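Local coordinates for protein porin (Acinetobacter baumannii AB307-0294, PDB 5DL7) that forms an OprD-family beta-barrel in the outer membrane that probably lets small molecules pass into the periplasm, at residues A[318-323]-A[347-352]; A[310-315]-A[363-368]; A[283-288]-A[303-308]. All blocks are in the same frame, centred on the assembly; numbering follows the deposited sequence.

Interaction 1: A[318-323]-A[347-352]. With C8E ((hydroxyethyloxy)tri(ethyloxy)octane), chain H.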
loop_
_atom_site.group_PDB
_atom_site.type_symbol
_atom_site.label_atom_id
_atom_site.label_comp_id
_atom_site.label_asym_id
_atom_site.label_seq_id
_atom_site.Cartn_x
_atom_site.Cartn_y
_atom_site.Cartn_z
ATOM N N LYS A 318 -9.865 -14.825 -10.842
ATOM C CA LYS A 318 -8.874 -14.725 -11.927
ATOM C C LYS A 318 -8.896 -13.342 -12.423
ATOM O O LYS A 318 -9.979 -12.790 -12.761
ATOM C CB LYS A 318 -9.236 -15.679 -13.077
ATOM C CG LYS A 318 -9.062 -17.133 -12.687
ATOM C CD LYS A 318 -9.500 -17.886 -13.972
ATOM C CE LYS A 318 -9.402 -19.349 -13.761
ATOM N NZ LYS A 318 -10.667 -19.693 -13.047
ATOM N N VAL A 319 -7.733 -12.707 -12.573
ATOM C CA VAL A 319 -7.627 -11.355 -12.994
ATOM C C VAL A 319 -6.702 -11.153 -14.197
ATOM O O VAL A 319 -5.623 -11.749 -14.178
ATOM C CB VAL A 319 -7.112 -10.419 -11.871
ATOM C CG1 VAL A 319 -7.135 -8.930 -12.243
ATOM C CG2 VAL A 319 -7.895 -10.551 -10.548
ATOM N N TYR A 320 -7.220 -10.427 -15.144
ATOM C CA TYR A 320 -6.497 -10.107 -16.423
ATOM C C TYR A 320 -6.337 -8.634 -16.468
ATOM O O TYR A 320 -7.310 -7.899 -16.422
ATOM C CB TYR A 320 -7.300 -10.619 -17.642
ATOM C CG TYR A 320 -7.689 -12.054 -17.504
ATOM C CD1 TYR A 320 -8.878 -12.364 -16.784
ATOM C CD2 TYR A 320 -6.957 -13.085 -18.053
ATOM C CE1 TYR A 320 -9.284 -13.676 -16.692
ATOM C CE2 TYR A 320 -7.431 -14.439 -17.978
ATOM C CZ TYR A 320 -8.547 -14.656 -17.259
ATOM O OH TYR A 320 -9.065 -15.962 -17.077
ATOM N N SER A 321 -5.108 -8.131 -16.757
ATOM C CA SER A 321 -4.946 -6.668 -16.864
ATOM C C SER A 321 -3.932 -6.273 -17.958
ATOM O O SER A 321 -3.128 -7.072 -18.429
ATOM C CB SER A 321 -4.451 -6.057 -15.520
ATOM O OG SER A 321 -3.054 -6.401 -15.381
ATOM N N ILE A 322 -4.055 -5.068 -18.317
ATOM C CA ILE A 322 -3.135 -4.477 -19.335
ATOM C C ILE A 322 -2.867 -3.045 -18.884
ATOM O O ILE A 322 -3.700 -2.395 -18.294
ATOM C CB ILE A 322 -3.710 -4.536 -20.700
ATOM C CG1 ILE A 322 -2.683 -4.029 -21.744
ATOM C CG2 ILE A 322 -5.044 -3.788 -20.852
ATOM C CD1 ILE A 322 -3.091 -4.320 -23.171
ATOM N N ARG A 323 -1.647 -2.532 -19.113
ATOM C CA ARG A 323 -1.198 -1.252 -18.631
ATOM C C ARG A 323 -0.322 -0.619 -19.616
ATOM O O ARG A 323 0.471 -1.279 -20.272
ATOM C CB ARG A 323 -0.385 -1.519 -17.358
ATOM C CG ARG A 323 0.093 -0.318 -16.672
ATOM C CD ARG A 323 1.069 -0.825 -15.575
ATOM N NE ARG A 323 1.832 0.339 -14.949
ATOM C CZ ARG A 323 1.733 0.744 -13.639
ATOM N NH1 ARG A 323 0.966 0.093 -12.740
ATOM N NH2 ARG A 323 2.434 1.768 -13.199
ATOM N N TYR A 347 -6.280 -1.313 -17.223
ATOM C CA TYR A 347 -7.595 -1.908 -17.115
ATOM C C TYR A 347 -7.348 -3.288 -16.437
ATOM O O TYR A 347 -6.462 -4.028 -16.865
ATOM C CB TYR A 347 -8.187 -2.110 -18.455
ATOM C CG TYR A 347 -9.516 -2.899 -18.425
ATOM C CD1 TYR A 347 -10.738 -2.311 -17.971
ATOM C CD2 TYR A 347 -9.589 -4.251 -18.858
ATOM C CE1 TYR A 347 -11.934 -3.046 -17.953
ATOM C CE2 TYR A 347 -10.796 -4.961 -18.851
ATOM C CZ TYR A 347 -11.932 -4.388 -18.376
ATOM O OH TYR A 347 -13.100 -5.083 -18.368
ATOM N N ALA A 348 -8.231 -3.659 -15.586
ATOM C CA ALA A 348 -8.273 -5.039 -15.054
ATOM C C ALA A 348 -9.697 -5.609 -15.026
ATOM O O ALA A 348 -10.620 -4.825 -14.738
ATOM C CB ALA A 348 -7.695 -5.052 -13.635
ATOM N N LYS A 349 -9.840 -6.875 -15.336
ATOM C CA LYS A 349 -11.046 -7.531 -15.053
ATOM C C LYS A 349 -10.825 -8.786 -14.224
ATOM O O LYS A 349 -9.918 -9.549 -14.493
ATOM C CB LYS A 349 -11.695 -7.924 -16.351
ATOM C CG LYS A 349 -11.102 -8.855 -17.223
ATOM C CD LYS A 349 -12.150 -9.353 -18.284
ATOM C CE LYS A 349 -11.850 -10.666 -18.985
ATOM N NZ LYS A 349 -11.159 -10.800 -20.318
ATOM N N GLY A 350 -11.685 -8.888 -13.233
ATOM C CA GLY A 350 -11.711 -10.077 -12.362
ATOM C C GLY A 350 -12.957 -10.885 -12.536
ATOM O O GLY A 350 -14.073 -10.318 -12.678
ATOM N N GLU A 351 -12.771 -12.210 -12.641
ATOM C CA GLU A 351 -13.890 -13.105 -12.791
ATOM C C GLU A 351 -13.799 -14.300 -11.937
ATOM O O GLU A 351 -12.793 -14.571 -11.334
ATOM C CB GLU A 351 -13.826 -13.601 -14.286
ATOM C CG GLU A 351 -13.769 -12.672 -15.267
ATOM C CD GLU A 351 -13.674 -13.305 -16.690
ATOM O OE1 GLU A 351 -13.300 -14.513 -16.933
ATOM O OE2 GLU A 351 -13.882 -12.488 -17.564
ATOM N N ASP A 352 -14.860 -15.128 -11.948
ATOM C CA ASP A 352 -14.914 -16.367 -11.160
ATOM C C ASP A 352 -14.854 -16.066 -9.669
ATOM O O ASP A 352 -14.562 -17.041 -8.923
ATOM C CB ASP A 352 -13.884 -17.432 -11.589
ATOM C CG ASP A 352 -13.951 -17.877 -13.069
ATOM O OD1 ASP A 352 -15.084 -17.774 -13.653
ATOM O OD2 ASP A 352 -12.865 -18.334 -13.696
HETATM C C1 C8E H . -6.273 0.958 -20.627
HETATM C C2 C8E H . -5.083 0.191 -21.011
HETATM C C3 C8E H . -4.652 0.614 -22.363
HETATM C C4 C8E H . -3.673 -0.368 -22.915
HETATM C C5 C8E H . -2.835 0.051 -24.067
HETATM C C6 C8E H . -2.456 -0.954 -25.138
HETATM C C7 C8E H . -1.075 -0.664 -25.746
HETATM C C8 C8E H . -0.689 -1.239 -27.143
HETATM O O9 C8E H . 0.644 -0.716 -27.418
HETATM C C10 C8E H . 1.330 -0.898 -28.665
HETATM C C11 C8E H . 2.254 0.310 -28.950
HETATM O O12 C8E H . 2.858 0.868 -27.744
HETATM C C13 C8E H . 3.826 1.920 -27.923
HETATM C C14 C8E H . 5.164 1.374 -28.430
HETATM O O15 C8E H . 6.089 2.436 -28.624
HETATM C C16 C8E H . 6.707 2.501 -29.949
#

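Interaction 2: A[310-315]-A[363-368]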
loop_
_atom_site.group_PDB
_atom_site.type_symbol
_atom_site.label_atom_id
_atom_site.label_comp_id
_atom_site.label_asym_id
_atom_site.label_seq_id
_atom_site.Cartn_x
_atom_site.Cartn_y
_atom_site.Cartn_z
ATOM N N SER A 310 -10.858 -1.704 -5.583
ATOM C CA SER A 310 -11.067 -3.047 -5.051
ATOM C C SER A 310 -9.709 -3.658 -4.834
ATOM O O SER A 310 -8.733 -3.273 -5.495
ATOM C CB SER A 310 -11.816 -3.939 -6.084
ATOM O OG SER A 310 -11.917 -5.356 -5.729
ATOM N N ASP A 311 -9.661 -4.730 -4.056
ATOM C CA ASP A 311 -8.459 -5.505 -3.857
ATOM C C ASP A 311 -8.209 -6.591 -4.873
ATOM O O ASP A 311 -7.049 -7.099 -4.887
ATOM C CB ASP A 311 -8.298 -5.949 -2.430
ATOM C CG ASP A 311 -9.099 -7.032 -2.011
ATOM O OD1 ASP A 311 -9.825 -7.751 -2.778
ATOM O OD2 ASP A 311 -8.704 -7.613 -0.990
ATOM N N TYR A 312 -9.204 -6.978 -5.653
ATOM C CA TYR A 312 -9.048 -8.035 -6.713
ATOM C C TYR A 312 -8.475 -9.326 -6.173
ATOM O O TYR A 312 -7.978 -10.137 -6.939
ATOM C CB TYR A 312 -8.264 -7.493 -7.926
ATOM C CG TYR A 312 -9.055 -6.597 -8.813
ATOM C CD1 TYR A 312 -9.095 -5.288 -8.563
ATOM C CD2 TYR A 312 -9.625 -7.051 -9.924
ATOM C CE1 TYR A 312 -9.874 -4.401 -9.343
ATOM C CE2 TYR A 312 -10.373 -6.248 -10.752
ATOM C CZ TYR A 312 -10.488 -4.925 -10.475
ATOM O OH TYR A 312 -11.279 -4.060 -11.227
ATOM N N SER A 313 -8.694 -9.619 -4.869
ATOM C CA SER A 313 -8.060 -10.723 -4.148
ATOM C C SER A 313 -9.071 -11.735 -3.577
ATOM O O SER A 313 -8.734 -12.435 -2.555
ATOM C CB SER A 313 -7.064 -10.184 -3.061
ATOM O OG SER A 313 -6.050 -9.313 -3.703
ATOM N N ASN A 314 -10.249 -11.827 -4.179
ATOM C CA ASN A 314 -11.308 -12.719 -3.675
ATOM C C ASN A 314 -10.999 -14.156 -3.942
ATOM O O ASN A 314 -10.183 -14.504 -4.869
ATOM C CB ASN A 314 -12.590 -12.312 -4.354
ATOM C CG ASN A 314 -13.024 -10.943 -3.909
ATOM O OD1 ASN A 314 -13.428 -10.759 -2.745
ATOM N ND2 ASN A 314 -12.878 -9.906 -4.742
ATOM N N LYS A 315 -11.685 -15.030 -3.209
ATOM C CA LYS A 315 -11.673 -16.481 -3.405
ATOM C C LYS A 315 -11.962 -16.796 -4.923
ATOM O O LYS A 315 -12.930 -16.315 -5.538
ATOM C CB LYS A 315 -12.682 -17.167 -2.507
ATOM C CG LYS A 315 -12.568 -18.681 -2.641
ATOM C CD LYS A 315 -13.651 -19.591 -2.464
ATOM C CE LYS A 315 -13.426 -21.064 -2.693
ATOM N NZ LYS A 315 -13.950 -21.548 -3.891
ATOM N N PHE A 363 -19.193 -14.022 -9.346
ATOM C CA PHE A 363 -19.221 -12.604 -9.517
ATOM C C PHE A 363 -17.994 -12.129 -10.376
ATOM O O PHE A 363 -17.089 -12.887 -10.700
ATOM C CB PHE A 363 -19.299 -11.890 -8.137
ATOM C CG PHE A 363 -20.495 -12.300 -7.316
ATOM C CD1 PHE A 363 -21.698 -11.704 -7.598
ATOM C CD2 PHE A 363 -20.461 -13.448 -6.515
ATOM C CE1 PHE A 363 -22.896 -11.999 -6.992
ATOM C CE2 PHE A 363 -21.659 -13.781 -5.829
ATOM C CZ PHE A 363 -22.816 -13.090 -6.099
ATOM N N LYS A 364 -18.107 -10.843 -10.738
ATOM C CA LYS A 364 -17.129 -10.234 -11.625
ATOM C C LYS A 364 -16.961 -8.792 -11.262
ATOM O O LYS A 364 -17.877 -8.097 -10.686
ATOM C CB LYS A 364 -17.440 -10.528 -13.143
ATOM C CG LYS A 364 -18.674 -9.932 -13.604
ATOM C CD LYS A 364 -19.043 -10.471 -14.979
ATOM C CE LYS A 364 -20.389 -9.760 -15.249
ATOM N NZ LYS A 364 -20.894 -10.127 -16.522
ATOM N N GLU A 365 -15.786 -8.223 -11.628
ATOM C CA GLU A 365 -15.512 -6.770 -11.404
ATOM C C GLU A 365 -14.513 -6.253 -12.410
ATOM O O GLU A 365 -13.718 -7.068 -12.938
ATOM C CB GLU A 365 -15.028 -6.479 -9.961
ATOM C CG GLU A 365 -13.742 -7.218 -9.693
ATOM C CD GLU A 365 -13.254 -7.138 -8.226
ATOM O OE1 GLU A 365 -13.559 -6.136 -7.556
ATOM O OE2 GLU A 365 -12.319 -7.922 -7.779
ATOM N N ASP A 366 -14.542 -4.979 -12.686
ATOM C CA ASP A 366 -13.541 -4.405 -13.617
ATOM C C ASP A 366 -13.255 -2.974 -13.276
ATOM O O ASP A 366 -14.073 -2.281 -12.656
ATOM C CB ASP A 366 -13.792 -4.673 -15.071
ATOM C CG ASP A 366 -14.928 -3.894 -15.724
ATOM O OD1 ASP A 366 -15.720 -3.218 -15.037
ATOM O OD2 ASP A 366 -15.056 -3.950 -17.007
ATOM N N SER A 367 -12.075 -2.540 -13.662
ATOM C CA SER A 367 -11.625 -1.141 -13.439
ATOM C C SER A 367 -10.879 -0.619 -14.649
ATOM O O SER A 367 -9.942 -1.306 -15.111
ATOM C CB SER A 367 -10.568 -1.147 -12.320
ATOM O OG SER A 367 -11.054 -1.446 -11.033
ATOM N N LEU A 368 -11.232 0.569 -15.028
ATOM C CA LEU A 368 -10.427 1.381 -16.002
ATOM C C LEU A 368 -9.873 2.560 -15.224
ATOM O O LEU A 368 -10.646 3.340 -14.707
ATOM C CB LEU A 368 -11.221 1.829 -17.247
ATOM C CG LEU A 368 -10.427 2.675 -18.276
ATOM C CD1 LEU A 368 -9.230 1.778 -18.837
ATOM C CD2 LEU A 368 -11.443 3.032 -19.326
#

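Interaction 3: A[283-288]-A[303-308]. With C8E ((hydroxyethyloxy)tri(ethyloxy)octane), chain L.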
loop_
_atom_site.group_PDB
_atom_site.type_symbol
_atom_site.label_atom_id
_atom_site.label_comp_id
_atom_site.label_asym_id
_atom_site.label_seq_id
_atom_site.Cartn_x
_atom_site.Cartn_y
_atom_site.Cartn_z
ATOM N N GLY A 283 -0.781 -8.163 -17.007
ATOM C CA GLY A 283 -0.871 -8.647 -15.663
ATOM C C GLY A 283 -1.846 -9.838 -15.545
ATOM O O GLY A 283 -2.833 -10.002 -16.329
ATOM N N TYR A 284 -1.586 -10.778 -14.648
ATOM C CA TYR A 284 -2.430 -11.899 -14.347
ATOM C C TYR A 284 -2.396 -12.168 -12.870
ATOM O O TYR A 284 -1.308 -12.092 -12.239
ATOM C CB TYR A 284 -2.028 -13.190 -15.081
ATOM C CG TYR A 284 -2.982 -14.284 -14.863
ATOM C CD1 TYR A 284 -4.263 -14.208 -15.397
ATOM C CD2 TYR A 284 -2.689 -15.250 -14.067
ATOM C CE1 TYR A 284 -5.208 -15.249 -15.227
ATOM C CE2 TYR A 284 -3.601 -16.328 -13.911
ATOM C CZ TYR A 284 -4.872 -16.236 -14.412
ATOM O OH TYR A 284 -5.810 -17.329 -14.226
ATOM N N MET A 285 -3.579 -12.487 -12.300
ATOM C CA MET A 285 -3.642 -12.983 -10.944
ATOM C C MET A 285 -4.590 -14.133 -10.851
ATOM O O MET A 285 -5.568 -14.179 -11.557
ATOM C CB MET A 285 -3.992 -11.922 -9.878
ATOM C CG MET A 285 -3.285 -10.583 -10.026
ATOM S SD MET A 285 -3.275 -9.566 -8.567
ATOM C CE MET A 285 -5.016 -9.107 -8.446
ATOM N N GLN A 286 -4.308 -14.999 -9.902
ATOM C CA GLN A 286 -5.294 -16.016 -9.533
ATOM C C GLN A 286 -5.208 -16.497 -8.111
ATOM O O GLN A 286 -4.130 -16.745 -7.580
ATOM C CB GLN A 286 -5.164 -17.233 -10.489
ATOM C CG GLN A 286 -6.153 -18.364 -10.289
ATOM C CD GLN A 286 -6.145 -19.421 -11.404
ATOM O OE1 GLN A 286 -5.533 -19.216 -12.437
ATOM N NE2 GLN A 286 -6.988 -20.450 -11.246
ATOM N N SER A 287 -6.387 -16.586 -7.476
ATOM C CA SER A 287 -6.520 -17.201 -6.231
ATOM C C SER A 287 -6.879 -18.638 -6.272
ATOM O O SER A 287 -7.784 -19.036 -7.036
ATOM C CB SER A 287 -7.632 -16.376 -5.478
ATOM O OG SER A 287 -7.755 -16.812 -4.165
ATOM N N PHE A 288 -6.281 -19.427 -5.371
ATOM C CA PHE A 288 -6.592 -20.849 -5.255
ATOM C C PHE A 288 -6.902 -21.196 -3.805
ATOM O O PHE A 288 -6.287 -20.650 -2.926
ATOM C CB PHE A 288 -5.383 -21.767 -5.619
ATOM C CG PHE A 288 -4.859 -21.479 -7.029
ATOM C CD1 PHE A 288 -3.984 -20.472 -7.257
ATOM C CD2 PHE A 288 -5.348 -22.305 -8.126
ATOM C CE1 PHE A 288 -3.561 -20.197 -8.569
ATOM C CE2 PHE A 288 -4.781 -22.150 -9.398
ATOM C CZ PHE A 288 -3.898 -21.084 -9.579
ATOM N N VAL A 303 -0.771 -7.953 -3.327
ATOM C CA VAL A 303 -0.558 -8.569 -4.648
ATOM C C VAL A 303 -0.109 -7.542 -5.657
ATOM O O VAL A 303 -0.090 -6.359 -5.434
ATOM C CB VAL A 303 -1.899 -9.253 -5.061
ATOM C CG1 VAL A 303 -2.389 -10.302 -4.072
ATOM C CG2 VAL A 303 -2.958 -8.241 -5.367
ATOM N N VAL A 304 0.318 -8.049 -6.817
ATOM C CA VAL A 304 0.998 -7.156 -7.717
ATOM C C VAL A 304 0.169 -6.058 -8.270
ATOM O O VAL A 304 0.652 -4.995 -8.582
ATOM C CB VAL A 304 1.751 -7.954 -8.831
ATOM C CG1 VAL A 304 0.876 -8.409 -9.854
ATOM C CG2 VAL A 304 2.633 -6.988 -9.664
ATOM N N LEU A 305 -1.052 -6.377 -8.565
ATOM C CA LEU A 305 -1.996 -5.359 -9.190
ATOM C C LEU A 305 -2.608 -4.573 -8.043
ATOM O O LEU A 305 -3.319 -5.146 -7.184
ATOM C CB LEU A 305 -3.037 -6.030 -10.139
ATOM C CG LEU A 305 -2.484 -6.931 -11.178
ATOM C CD1 LEU A 305 -3.621 -7.433 -12.046
ATOM C CD2 LEU A 305 -1.481 -6.097 -12.013
ATOM N N ASP A 306 -2.286 -3.307 -7.882
ATOM C CA ASP A 306 -2.729 -2.475 -6.725
ATOM C C ASP A 306 -3.709 -1.393 -7.212
ATOM O O ASP A 306 -3.455 -0.225 -7.351
ATOM C CB ASP A 306 -1.544 -1.760 -6.109
ATOM C CG ASP A 306 -0.757 -0.876 -7.118
ATOM O OD1 ASP A 306 -0.707 -1.104 -8.508
ATOM O OD2 ASP A 306 -0.047 0.102 -6.574
ATOM N N PHE A 307 -4.919 -1.825 -7.544
ATOM C CA PHE A 307 -5.987 -0.913 -8.103
ATOM C C PHE A 307 -6.756 -0.115 -7.054
ATOM O O PHE A 307 -6.716 -0.543 -5.836
ATOM C CB PHE A 307 -6.928 -1.819 -8.894
ATOM C CG PHE A 307 -6.470 -2.005 -10.353
ATOM C CD1 PHE A 307 -5.335 -2.725 -10.660
ATOM C CD2 PHE A 307 -7.126 -1.421 -11.384
ATOM C CE1 PHE A 307 -4.951 -2.944 -11.999
ATOM C CE2 PHE A 307 -6.712 -1.568 -12.728
ATOM C CZ PHE A 307 -5.602 -2.321 -13.027
ATOM N N MET A 308 -7.335 0.962 -7.412
ATOM C CA MET A 308 -7.903 1.985 -6.578
ATOM C C MET A 308 -9.140 1.478 -5.816
ATOM O O MET A 308 -9.313 1.805 -4.610
ATOM C CB MET A 308 -8.184 3.247 -7.324
ATOM C CG MET A 308 -6.861 3.865 -7.772
ATOM S SD MET A 308 -7.238 5.173 -9.075
ATOM C CE MET A 308 -8.273 6.310 -8.212
HETATM C C11 C8E L . -1.695 -25.973 -4.602
HETATM O O12 C8E L . -2.393 -24.651 -4.770
HETATM C C13 C8E L . -2.739 -24.420 -6.114
HETATM C C14 C8E L . -3.896 -25.358 -6.466
HETATM O O15 C8E L . -4.965 -25.396 -5.436
HETATM C C16 C8E L . -6.074 -26.008 -6.063
HETATM C C17 C8E L . -7.236 -25.925 -5.108
HETATM O O18 C8E L . -6.887 -26.716 -3.970
HETATM C C19 C8E L . -7.991 -26.758 -3.030
HETATM C C20 C8E L . -7.516 -27.165 -1.660
HETATM O O21 C8E L . -6.901 -26.075 -0.882
#

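Interaction 1: A[318-323]-A[347-352]
Two neighbouring antiparallel strands of the outer-membrane beta-barrel meet where K318 to I322 run against Y347 to E351, their short axes 4.6 Å apart. Three hydrogen-bonded pairs, K318 with E351, Y320 with K349 and I322 with Y347, each close a ring of two backbone bonds; Y320 N reaches K349 O at 2.9 Å, nearly straight at 170°. Between them lie the non-hydrogen-bonded pairs V319 with G350 and S321 with A348, where CA-H groups lean on carbonyls, as V319 CA does on K349 O.

The side chains sort by face. On the lumen face V319 CG1 approaches A348 CB at 4.2 Å; V319 also packs on L305 and Y312 of the inward-folded loop, and A348 on F307. On the outer face I322 lies against the alkyl chain of a bound C8E detergent, its CD1 3.9 Å from C6, consistent with a surface that faces lipid. On the same face K349 rises over the Y320 ring: with NZ 5.0 Å from the centroid and 28° off the normal, it makes an off-centre cation-pi contact. The Y347 hydroxyl instead bonds D366 on the next strand. At the far end K318 runs extended through chi3 and then bends at chi4 (82°), which brings NZ to D352 OD2 from its anti side, somewhat out of the carboxylate plane, in a salt bridge of 2.7 Å.

Interaction 2: A[310-315]-A[363-368]
E365, S367, S310 and Y312 join a loop folded into the lumen of the beta-barrel to the inner face of strand 363-375; inward-folded loops of this kind constrict the channel in porins. The E365 side chain leaves its strand with CG between the backbone N and the carbonyl carbon (chi1 61°) and then runs extended, carrying the carboxylate to the loop. There it lies stacked on the Y312 ring, the two planes 25° apart, with OE2 3.5 Å above the ring plane and displaced toward the rim. Farther back along the glutamate, CG touches Y312 CE2 at 3.7 Å.

The other oxygen, OE1, takes a short bond of 2.6 Å from S310 OG on its syn lone pair, and it is bonded by the Y393 hydroxyl as well. S310 OG, swung anti to its own nitrogen (chi1 172°), does double duty: it also accepts from Y312 N at 3.2 Å, closing an ST turn that links the serine hydroxyl to the tyrosine backbone. The loop is tightened again by an Asx turn, in which S313 N meets D311 OD1 from above the carboxylate plane. Within this contact the tyrosine ring is met at two places, by the glutamate over one face and by S367 at the edge. In the plane of that ring, Y312 OH and S367 OG are hydrogen-bonded at 2.6 Å.

Interaction 3: A[283-288]-A[303-308]
M285 leans from its strand against V303 and L305, and its thioether end does most of the touching. The methionine and V303 meet at about a right angle: SD comes to within 3.5 Å of V303 CG2, while CE stands 3.8 Å from the same methyl. Toward L305 the approach is different, since the two side chains slide past each other in opposite directions. M285 CG lies 3.8 Å from L305 CD1, near the end of the leucine, whereas the terminal CE of the methionine lies 4.0 Å from L305 CB, near its root. This head-to-tail overlap lets SD rest alongside L305 CG at 3.8 Å, so the sulfur is held between the valine and the leucine.

In the fold, strand 278-288 belongs to the wall of the OprD-type beta-barrel, and 303-308 is part of the long loop that follows it and turns into the lumen.

The torsions of M285 explain its placement. CG stands anti to the carbonyl carbon, the next bond continues extended, and the chain then bends at chi3 (-69°), turning the methyl aside from V303 and toward the backbone of Y312, and leaving the sulfur closest to the valine. V304, between the two main partners, contributes a more distant contact from CG1 to SD at 4.5 Å.

M285, V303 and L305 thus form a small apolar seam between wall and loop. H266 and S268 of the adjoining strand 263-275, V319 of strand 318-327 and Y312 of the same loop also touch M285, while a bond from V304 N to S268 OG ties the loop backbone to the wall. Two residues before M285, G283 presents no side chain to the loop, and the other leucine methyl, L305 CD2, lies 4.5 Å from G283 CA.

In the fold
The three contacts lie on the same side of the barrel, their centres 8 to 9 Å apart. Strands 278-288, 318-327, 341-353 and 363-375 follow one another around the wall, so interaction 1 joins the middle pair and is flanked by the strands used in interactions 3 and 2. Along the chain interaction 3 closes first; interaction 1 then falls within the span between the two segments of interaction 2. The loop linking 278-288 to 318-327 supplies both 303-308 and 310-315, and it crosses the lumen face of the intervening strands, packed mainly through apolar side chains against 278-288 and through hydrogen bonds against 363-375. The fixed loop probably helps to shape the pore.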